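Local coordinates for protein probable diphthine synthase (Aeropyrum pernix, PDB 1WDE) that probably transfers three methyl groups from S-adenosyl-L-methionine to the modified histidine of elongation factor 2, forming diphthine in the second step of diphthamide biosynthesis, at residues A[14-22]-A[48-56]; A[33-43]-A[84-92]. One frame throughout, in Å; residues are numbered along the deposited sequence.

Contact 1: A[14-22]-A[48-56]; sequences GWGYAPGMQ and WLYKSVVEA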
loop_
_atom_site.group_PDB
_atom_site.type_symbol
_atom_site.label_atom_id
_atom_site.label_comp_id
_atom_site.label_asym_id
_atom_site.label_seq_id
_atom_site.Cartn_x
_atom_site.Cartn_y
_atom_site.Cartn_z
ATOM N N GLY A 14 12.448 6.989 5.220
ATOM C CA GLY A 14 11.995 5.936 4.324
ATOM C C GLY A 14 13.258 5.266 3.789
ATOM O O GLY A 14 14.162 5.928 3.285
ATOM N N TRP A 15 13.331 3.949 3.903
ATOM C CA TRP A 15 14.497 3.198 3.463
ATOM C C TRP A 15 14.379 2.555 2.066
ATOM O O TRP A 15 15.339 1.974 1.571
ATOM C CB TRP A 15 14.787 2.103 4.492
ATOM C CG TRP A 15 16.235 1.734 4.620
ATOM C CD1 TRP A 15 16.803 0.532 4.326
ATOM C CD2 TRP A 15 17.294 2.572 5.109
ATOM N NE1 TRP A 15 18.153 0.564 4.603
ATOM C CE2 TRP A 15 18.481 1.803 5.083
ATOM C CE3 TRP A 15 17.355 3.897 5.564
ATOM C CZ2 TRP A 15 19.718 2.313 5.494
ATOM C CZ3 TRP A 15 18.585 4.410 5.973
ATOM C CH2 TRP A 15 19.754 3.613 5.934
ATOM N N GLY A 16 13.227 2.676 1.415
ATOM C CA GLY A 16 13.070 2.018 0.122
ATOM C C GLY A 16 12.611 0.598 0.437
ATOM O O GLY A 16 12.685 0.179 1.589
ATOM N N TYR A 17 12.161 -0.172 -0.547
ATOM C CA TYR A 17 11.658 -1.503 -0.217
ATOM C C TYR A 17 12.562 -2.689 -0.524
ATOM O O TYR A 17 12.128 -3.832 -0.444
ATOM C CB TYR A 17 10.283 -1.713 -0.876
ATOM C CG TYR A 17 10.320 -1.562 -2.374
ATOM C CD1 TYR A 17 10.199 -0.296 -2.969
ATOM C CD2 TYR A 17 10.515 -2.667 -3.199
ATOM C CE1 TYR A 17 10.274 -0.141 -4.340
ATOM C CE2 TYR A 17 10.595 -2.520 -4.591
ATOM C CZ TYR A 17 10.474 -1.258 -5.151
ATOM O OH TYR A 17 10.561 -1.095 -6.519
ATOM N N ALA A 18 13.813 -2.435 -0.875
ATOM C CA ALA A 18 14.743 -3.520 -1.147
ATOM C C ALA A 18 16.156 -2.994 -1.010
ATOM O O ALA A 18 16.376 -1.792 -1.068
ATOM C CB ALA A 18 14.541 -4.071 -2.560
ATOM N N PRO A 19 17.130 -3.885 -0.798
ATOM C CA PRO A 19 18.500 -3.384 -0.681
ATOM C C PRO A 19 18.894 -2.657 -1.971
ATOM O O PRO A 19 18.502 -3.063 -3.061
ATOM C CB PRO A 19 19.322 -4.658 -0.423
ATOM C CG PRO A 19 18.427 -5.774 -0.851
ATOM C CD PRO A 19 17.062 -5.312 -0.452
ATOM N N GLY A 20 19.638 -1.562 -1.834
ATOM C CA GLY A 20 20.065 -0.804 -2.996
ATOM C C GLY A 20 19.098 0.310 -3.354
ATOM O O GLY A 20 19.370 1.126 -4.231
HETATM N N MSE A 21 17.959 0.353 -2.676
HETATM C CA MSE A 21 16.987 1.390 -2.967
HETATM C C MSE A 21 16.983 2.528 -1.954
HETATM O O MSE A 21 16.012 3.283 -1.877
HETATM C CB MSE A 21 15.595 0.766 -3.096
HETATM C CG MSE A 21 15.557 -0.350 -4.124
HETATM SE SE MSE A 21 13.739 -0.878 -4.537
HETATM C CE MSE A 21 13.315 0.733 -5.549
ATOM N N GLN A 22 18.078 2.667 -1.193
ATOM C CA GLN A 22 18.196 3.741 -0.192
ATOM C C GLN A 22 18.762 5.018 -0.820
ATOM O O GLN A 22 19.646 4.942 -1.671
ATOM C CB GLN A 22 19.107 3.299 0.963
ATOM C CG GLN A 22 18.556 2.133 1.746
ATOM C CD GLN A 22 18.507 0.860 0.925
ATOM O OE1 GLN A 22 17.474 0.178 0.855
ATOM N NE2 GLN A 22 19.624 0.528 0.300
ATOM N N TRP A 48 14.939 -8.181 5.502
ATOM C CA TRP A 48 16.207 -7.593 5.100
ATOM C C TRP A 48 16.452 -6.225 5.732
ATOM O O TRP A 48 17.597 -5.793 5.841
ATOM C CB TRP A 48 16.230 -7.423 3.575
ATOM C CG TRP A 48 15.195 -6.422 3.108
ATOM C CD1 TRP A 48 13.850 -6.636 2.958
ATOM C CD2 TRP A 48 15.404 -5.019 2.879
ATOM N NE1 TRP A 48 13.213 -5.455 2.664
ATOM C CE2 TRP A 48 14.142 -4.447 2.611
ATOM C CE3 TRP A 48 16.536 -4.189 2.884
ATOM C CZ2 TRP A 48 13.976 -3.074 2.352
ATOM C CZ3 TRP A 48 16.371 -2.828 2.629
ATOM C CH2 TRP A 48 15.096 -2.286 2.368
ATOM N N LEU A 49 15.380 -5.547 6.136
ATOM C CA LEU A 49 15.476 -4.193 6.687
ATOM C C LEU A 49 16.486 -4.009 7.817
ATOM O O LEU A 49 17.438 -3.247 7.673
ATOM C CB LEU A 49 14.093 -3.712 7.140
ATOM C CG LEU A 49 14.005 -2.288 7.698
ATOM C CD1 LEU A 49 14.469 -1.286 6.660
ATOM C CD2 LEU A 49 12.585 -2.005 8.134
ATOM N N TYR A 50 16.257 -4.689 8.937
ATOM C CA TYR A 50 17.145 -4.627 10.100
ATOM C C TYR A 50 18.612 -4.707 9.668
ATOM O O TYR A 50 19.400 -3.800 9.942
ATOM C CB TYR A 50 16.824 -5.783 11.051
ATOM C CG TYR A 50 17.450 -5.687 12.430
ATOM C CD1 TYR A 50 16.963 -4.779 13.383
ATOM C CD2 TYR A 50 18.507 -6.524 12.798
ATOM C CE1 TYR A 50 17.515 -4.712 14.668
ATOM C CE2 TYR A 50 19.069 -6.465 14.083
ATOM C CZ TYR A 50 18.566 -5.559 15.011
ATOM O OH TYR A 50 19.098 -5.510 16.283
ATOM N N LYS A 51 18.975 -5.795 8.998
ATOM C CA LYS A 51 20.345 -5.996 8.520
ATOM C C LYS A 51 20.874 -4.828 7.694
ATOM O O LYS A 51 22.008 -4.397 7.888
ATOM C CB LYS A 51 20.436 -7.272 7.674
ATOM C CG LYS A 51 21.688 -7.344 6.788
ATOM C CD LYS A 51 21.581 -8.466 5.753
ATOM C CE LYS A 51 22.573 -8.278 4.606
ATOM N NZ LYS A 51 23.980 -8.159 5.083
ATOM N N SER A 52 20.060 -4.329 6.765
ATOM C CA SER A 52 20.454 -3.212 5.898
ATOM C C SER A 52 20.708 -1.924 6.672
ATOM O O SER A 52 21.633 -1.177 6.363
ATOM C CB SER A 52 19.377 -2.951 4.840
ATOM O OG SER A 52 19.701 -1.809 4.059
ATOM N N VAL A 53 19.868 -1.663 7.666
ATOM C CA VAL A 53 20.011 -0.475 8.500
ATOM C C VAL A 53 21.315 -0.627 9.302
ATOM O O VAL A 53 22.231 0.186 9.167
ATOM C CB VAL A 53 18.801 -0.340 9.470
ATOM C CG1 VAL A 53 19.012 0.830 10.414
ATOM C CG2 VAL A 53 17.497 -0.117 8.669
ATOM N N VAL A 54 21.385 -1.683 10.116
ATOM C CA VAL A 54 22.561 -1.990 10.942
ATOM C C VAL A 54 23.831 -1.795 10.137
ATOM O O VAL A 54 24.833 -1.278 10.630
ATOM C CB VAL A 54 22.517 -3.455 11.437
ATOM C CG1 VAL A 54 23.915 -3.919 11.864
ATOM C CG2 VAL A 54 21.552 -3.571 12.591
ATOM N N GLU A 55 23.770 -2.215 8.885
ATOM C CA GLU A 55 24.888 -2.099 7.970
ATOM C C GLU A 55 25.238 -0.623 7.770
ATOM O O GLU A 55 26.411 -0.248 7.714
ATOM C CB GLU A 55 24.484 -2.765 6.653
ATOM C CG GLU A 55 25.567 -2.916 5.612
ATOM C CD GLU A 55 25.140 -3.866 4.501
ATOM O OE1 GLU A 55 25.669 -3.744 3.371
ATOM O OE2 GLU A 55 24.279 -4.739 4.766
ATOM N N ALA A 56 24.210 0.219 7.690
ATOM C CA ALA A 56 24.398 1.651 7.480
ATOM C C ALA A 56 24.777 2.440 8.728
ATOM O O ALA A 56 25.612 3.330 8.660
ATOM C CB ALA A 56 23.132 2.250 6.864
#

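Contact 2: A[33-43]-A[84-92]; sequences ADVVYVESYTM and AVVAVVTAG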
loop_
_atom_site.group_PDB
_atom_site.type_symbol
_atom_site.label_atom_id
_atom_site.label_comp_id
_atom_site.label_asym_id
_atom_site.label_seq_id
_atom_site.Cartn_x
_atom_site.Cartn_y
_atom_site.Cartn_z
ATOM N N ALA A 33 22.452 9.915 13.067
ATOM C CA ALA A 33 21.554 9.871 14.217
ATOM C C ALA A 33 22.294 9.267 15.416
ATOM O O ALA A 33 23.362 8.680 15.261
ATOM C CB ALA A 33 20.319 9.038 13.886
ATOM N N ASP A 34 21.730 9.417 16.608
ATOM C CA ASP A 34 22.352 8.873 17.806
ATOM C C ASP A 34 21.705 7.542 18.140
ATOM O O ASP A 34 22.349 6.649 18.697
ATOM C CB ASP A 34 22.203 9.839 18.984
ATOM C CG ASP A 34 22.862 11.185 18.721
ATOM O OD1 ASP A 34 24.066 11.207 18.388
ATOM O OD2 ASP A 34 22.175 12.224 18.848
ATOM N N VAL A 35 20.425 7.421 17.800
ATOM C CA VAL A 35 19.662 6.197 18.035
ATOM C C VAL A 35 18.877 5.875 16.753
ATOM O O VAL A 35 18.439 6.784 16.040
ATOM C CB VAL A 35 18.660 6.369 19.203
ATOM C CG1 VAL A 35 18.127 5.008 19.633
ATOM C CG2 VAL A 35 19.331 7.059 20.372
ATOM N N VAL A 36 18.708 4.587 16.465
ATOM C CA VAL A 36 17.989 4.160 15.269
ATOM C C VAL A 36 16.997 3.035 15.538
ATOM O O VAL A 36 17.390 1.884 15.743
ATOM C CB VAL A 36 18.958 3.677 14.181
ATOM C CG1 VAL A 36 18.181 3.303 12.924
ATOM C CG2 VAL A 36 19.977 4.763 13.875
ATOM N N TYR A 37 15.713 3.378 15.558
ATOM C CA TYR A 37 14.657 2.398 15.755
ATOM C C TYR A 37 14.292 1.946 14.353
ATOM O O TYR A 37 14.265 2.750 13.420
ATOM C CB TYR A 37 13.444 3.036 16.422
ATOM C CG TYR A 37 13.693 3.504 17.837
ATOM C CD1 TYR A 37 13.772 2.593 18.891
ATOM C CD2 TYR A 37 13.858 4.855 18.124
ATOM C CE1 TYR A 37 14.009 3.021 20.198
ATOM C CE2 TYR A 37 14.096 5.292 19.422
ATOM C CZ TYR A 37 14.168 4.373 20.456
ATOM O OH TYR A 37 14.395 4.812 21.742
ATOM N N VAL A 38 14.026 0.659 14.201
ATOM C CA VAL A 38 13.685 0.100 12.906
ATOM C C VAL A 38 12.419 -0.725 13.054
ATOM O O VAL A 38 12.349 -1.622 13.894
ATOM C CB VAL A 38 14.832 -0.795 12.377
ATOM C CG1 VAL A 38 14.447 -1.419 11.060
ATOM C CG2 VAL A 38 16.087 0.024 12.211
ATOM N N GLU A 39 11.408 -0.409 12.255
ATOM C CA GLU A 39 10.163 -1.151 12.325
ATOM C C GLU A 39 9.944 -1.853 10.995
ATOM O O GLU A 39 10.010 -1.242 9.931
ATOM C CB GLU A 39 8.989 -0.220 12.696
ATOM C CG GLU A 39 8.620 0.856 11.692
ATOM C CD GLU A 39 7.643 0.360 10.640
ATOM O OE1 GLU A 39 7.158 1.191 9.838
ATOM O OE2 GLU A 39 7.355 -0.859 10.614
ATOM N N SER A 40 9.717 -3.157 11.067
ATOM C CA SER A 40 9.519 -3.953 9.873
ATOM C C SER A 40 8.161 -4.622 9.854
ATOM O O SER A 40 7.976 -5.635 9.186
ATOM C CB SER A 40 10.627 -4.998 9.784
ATOM O OG SER A 40 11.052 -5.372 11.082
ATOM N N TYR A 41 7.208 -4.046 10.582
ATOM C CA TYR A 41 5.861 -4.598 10.646
ATOM C C TYR A 41 4.847 -3.935 9.702
ATOM O O TYR A 41 3.812 -4.531 9.394
ATOM C CB TYR A 41 5.344 -4.533 12.088
ATOM C CG TYR A 41 5.115 -3.137 12.621
ATOM C CD1 TYR A 41 3.966 -2.420 12.287
ATOM C CD2 TYR A 41 6.038 -2.540 13.476
ATOM C CE1 TYR A 41 3.737 -1.136 12.799
ATOM C CE2 TYR A 41 5.823 -1.258 13.993
ATOM C CZ TYR A 41 4.669 -0.562 13.653
ATOM O OH TYR A 41 4.439 0.692 14.181
ATOM N N THR A 42 5.128 -2.711 9.254
ATOM C CA THR A 42 4.213 -2.011 8.345
ATOM C C THR A 42 4.380 -2.474 6.903
ATOM O O THR A 42 3.599 -2.089 6.031
ATOM C CB THR A 42 4.424 -0.462 8.358
ATOM O OG1 THR A 42 5.794 -0.156 8.066
ATOM C CG2 THR A 42 4.038 0.134 9.714
HETATM N N MSE A 43 5.388 -3.304 6.658
HETATM C CA MSE A 43 5.670 -3.795 5.310
HETATM C C MSE A 43 6.040 -5.294 5.297
HETATM O O MSE A 43 6.946 -5.728 6.011
HETATM C CB MSE A 43 6.814 -2.966 4.696
HETATM C CG MSE A 43 6.448 -2.044 3.503
HETATM SE SE MSE A 43 5.211 -0.529 3.742
HETATM C CE MSE A 43 4.029 -0.871 2.251
ATOM N N ALA A 84 18.338 14.541 21.915
ATOM C CA ALA A 84 19.125 13.797 20.941
ATOM C C ALA A 84 18.394 13.629 19.615
ATOM O O ALA A 84 17.209 13.936 19.492
ATOM C CB ALA A 84 19.409 12.412 21.532
ATOM N N VAL A 85 19.210 13.032 18.711
ATOM C CA VAL A 85 18.702 12.766 17.363
ATOM C C VAL A 85 18.252 11.315 17.256
ATOM O O VAL A 85 19.076 10.395 17.284
ATOM C CB VAL A 85 19.776 13.015 16.318
ATOM C CG1 VAL A 85 19.181 13.018 14.903
ATOM C CG2 VAL A 85 20.480 14.351 16.546
ATOM N N VAL A 86 16.946 11.105 17.144
ATOM C CA VAL A 86 16.389 9.758 17.042
ATOM C C VAL A 86 15.788 9.506 15.663
ATOM O O VAL A 86 15.053 10.335 15.135
ATOM C CB VAL A 86 15.305 9.520 18.115
ATOM C CG1 VAL A 86 14.649 8.175 17.910
ATOM C CG2 VAL A 86 15.932 9.562 19.503
ATOM N N ALA A 87 16.109 8.354 15.086
ATOM C CA ALA A 87 15.597 8.005 13.772
ATOM C C ALA A 87 14.683 6.792 13.831
ATOM O O ALA A 87 14.944 5.840 14.571
ATOM C CB ALA A 87 16.755 7.733 12.813
ATOM N N VAL A 88 13.591 6.855 13.074
ATOM C CA VAL A 88 12.652 5.745 12.968
ATOM C C VAL A 88 12.686 5.396 11.487
ATOM O O VAL A 88 12.372 6.227 10.624
ATOM C CB VAL A 88 11.221 6.138 13.403
ATOM C CG1 VAL A 88 10.259 4.985 13.137
ATOM C CG2 VAL A 88 11.205 6.476 14.895
ATOM N N VAL A 89 13.101 4.170 11.195
ATOM C CA VAL A 89 13.226 3.721 9.817
ATOM C C VAL A 89 12.135 2.758 9.392
ATOM O O VAL A 89 11.830 1.796 10.091
ATOM C CB VAL A 89 14.560 3.029 9.583
ATOM C CG1 VAL A 89 14.755 2.771 8.094
ATOM C CG2 VAL A 89 15.700 3.890 10.136
ATOM N N THR A 90 11.575 3.027 8.217
ATOM C CA THR A 90 10.518 2.212 7.636
ATOM C C THR A 90 10.931 1.752 6.242
ATOM O O THR A 90 11.612 2.477 5.529
ATOM C CB THR A 90 9.204 3.037 7.519
ATOM O OG1 THR A 90 8.751 3.396 8.833
ATOM C CG2 THR A 90 8.112 2.227 6.808
ATOM N N ALA A 91 10.558 0.534 5.860
ATOM C CA ALA A 91 10.854 0.090 4.506
ATOM C C ALA A 91 9.882 0.958 3.674
ATOM O O ALA A 91 8.808 1.308 4.148
ATOM C CB ALA A 91 10.519 -1.407 4.349
ATOM N N GLY A 92 10.250 1.330 2.461
ATOM C CA GLY A 92 9.357 2.174 1.681
ATOM C C GLY A 92 9.445 3.626 2.130
ATOM O O GLY A 92 10.537 4.161 2.302
HETATM O O HOH W 1 8.848 -0.997 7.526
#

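Contact 1: A[14-22]-A[48-56]
Trp15 and Trp48 carry this contact, which packs the loop after strand 9-14 of the tetrapyrrole-methylase fold against helix 47-57; Trp15 and Gly16, both facing Gly92, form a classic beta bulge. The tight part is the Trp15 indole. Val53 CG2 sits over one face, 4.2 Å from the centroid of the five-membered ring, while Gln22 CG lies on the opposite face. In the ring plane, Ala56 CB reaches Trp15 CZ2 at 3.7 Å; Leu49 CD1 comes in obliquely, 3.8 Å from Trp15 CD1. Leu27 and Val30 of helix 24-32 also touch this buried ring. An alanine in place of Trp15 would probably open a gap between Val53 and Gln22 and leave the Ser52 hydroxyl without its indole donor.

The solvent side is the Pro19 edge, where this exposed residue lays CD on a face of the partly exposed Trp48 six-membered ring, 3.9 Å from its centroid, beside Ala18 CA. Trp48 CG stands between its own backbone N and carbonyl carbon (chi1 65°), which brings the indole against the backbone of Tyr17 and Ala18. Back on the inner side, the two indoles meet rim to rim, planes 28° apart. The polar link there is nearly straight: Trp15 NE1 donates to Ser52 OG at 2.9 Å, with OG in the indole plane.

Contact 2: A[33-43]-A[84-92]
Glu39 and Thr90 meet toward the C-terminal ends of two neighbouring strands, 35-39 and 85-90, of the five-stranded parallel sheet. Along the strands the backbone ladder is regular: Ala87 N bonds Val35 O, Tyr37 N bonds Ala87 O, Val89 N bonds Tyr37 O, and Glu39 N bonds Val89 O at 3.1 Å. At the start, Asp34 closes a two-way clasp, its N donating to Val85 O while Val85 N donates to Asp34 OD2 at 3.1 Å, on the anti side of the carboxylate.

The side chains of Val36, Val38, Ala87 and Val89 share one face of the sheet, with Val36 CG1 against Val89 CG2 at 3.8 Å; Val53 and Leu49 of helix 47-57 cover Val36 and Val38. On the other face, Val86 CG1 comes up to the edge of the Tyr37 ring, in its plane.

Glu39 is worth following outward. From CB the chain folds back over its own backbone (chi1 65°) and bends again at chi2, bringing Glu39 CG within 3.7 Å of Val89 O and Glu39 CD the same distance from Thr90 OG1. At the tip, Glu39 OE1 accepts from Thr90 OG1 at 2.9 Å, on the anti side and out of the carboxylate plane, and from Thr42 OG1 with its syn lone pair; His100 NE2 bonds it as well. OE2 takes Thr42 N through its own syn lone pair, so both oxygens are tied and the buried carboxylate is probably held against rotation. Beyond it, the strands part around a water, which donates to Thr42 OG1, donates to Glu39 O at 2.7 Å and accepts from Ala91 N at 2.8 Å.

Contacts 1 and 2 lie about 11 Å apart, centre to centre, and their segments alternate along the chain: 14-22, 33-43, 48-56, 84-92. Contact 2 joins two strands of the parallel sheet; contact 1 sets helix 47-57 and the loop after strand 9-14 over one face of it. Strand 35-39 is followed, after the loop 40-46, by that helix, whose Leu49 CD2 packs on Glu39 O. The bulged loop is stitched to strand 85-90 and the residues just after it, Trp15 N probably bonding Thr90 O and Gly16 O probably bonding Gly92 N. At the C-terminal end of the strands the two contacts come together, and Tyr17, Ala18 and Met43 approach residues that probably bind S-adenosyl-L-methionine.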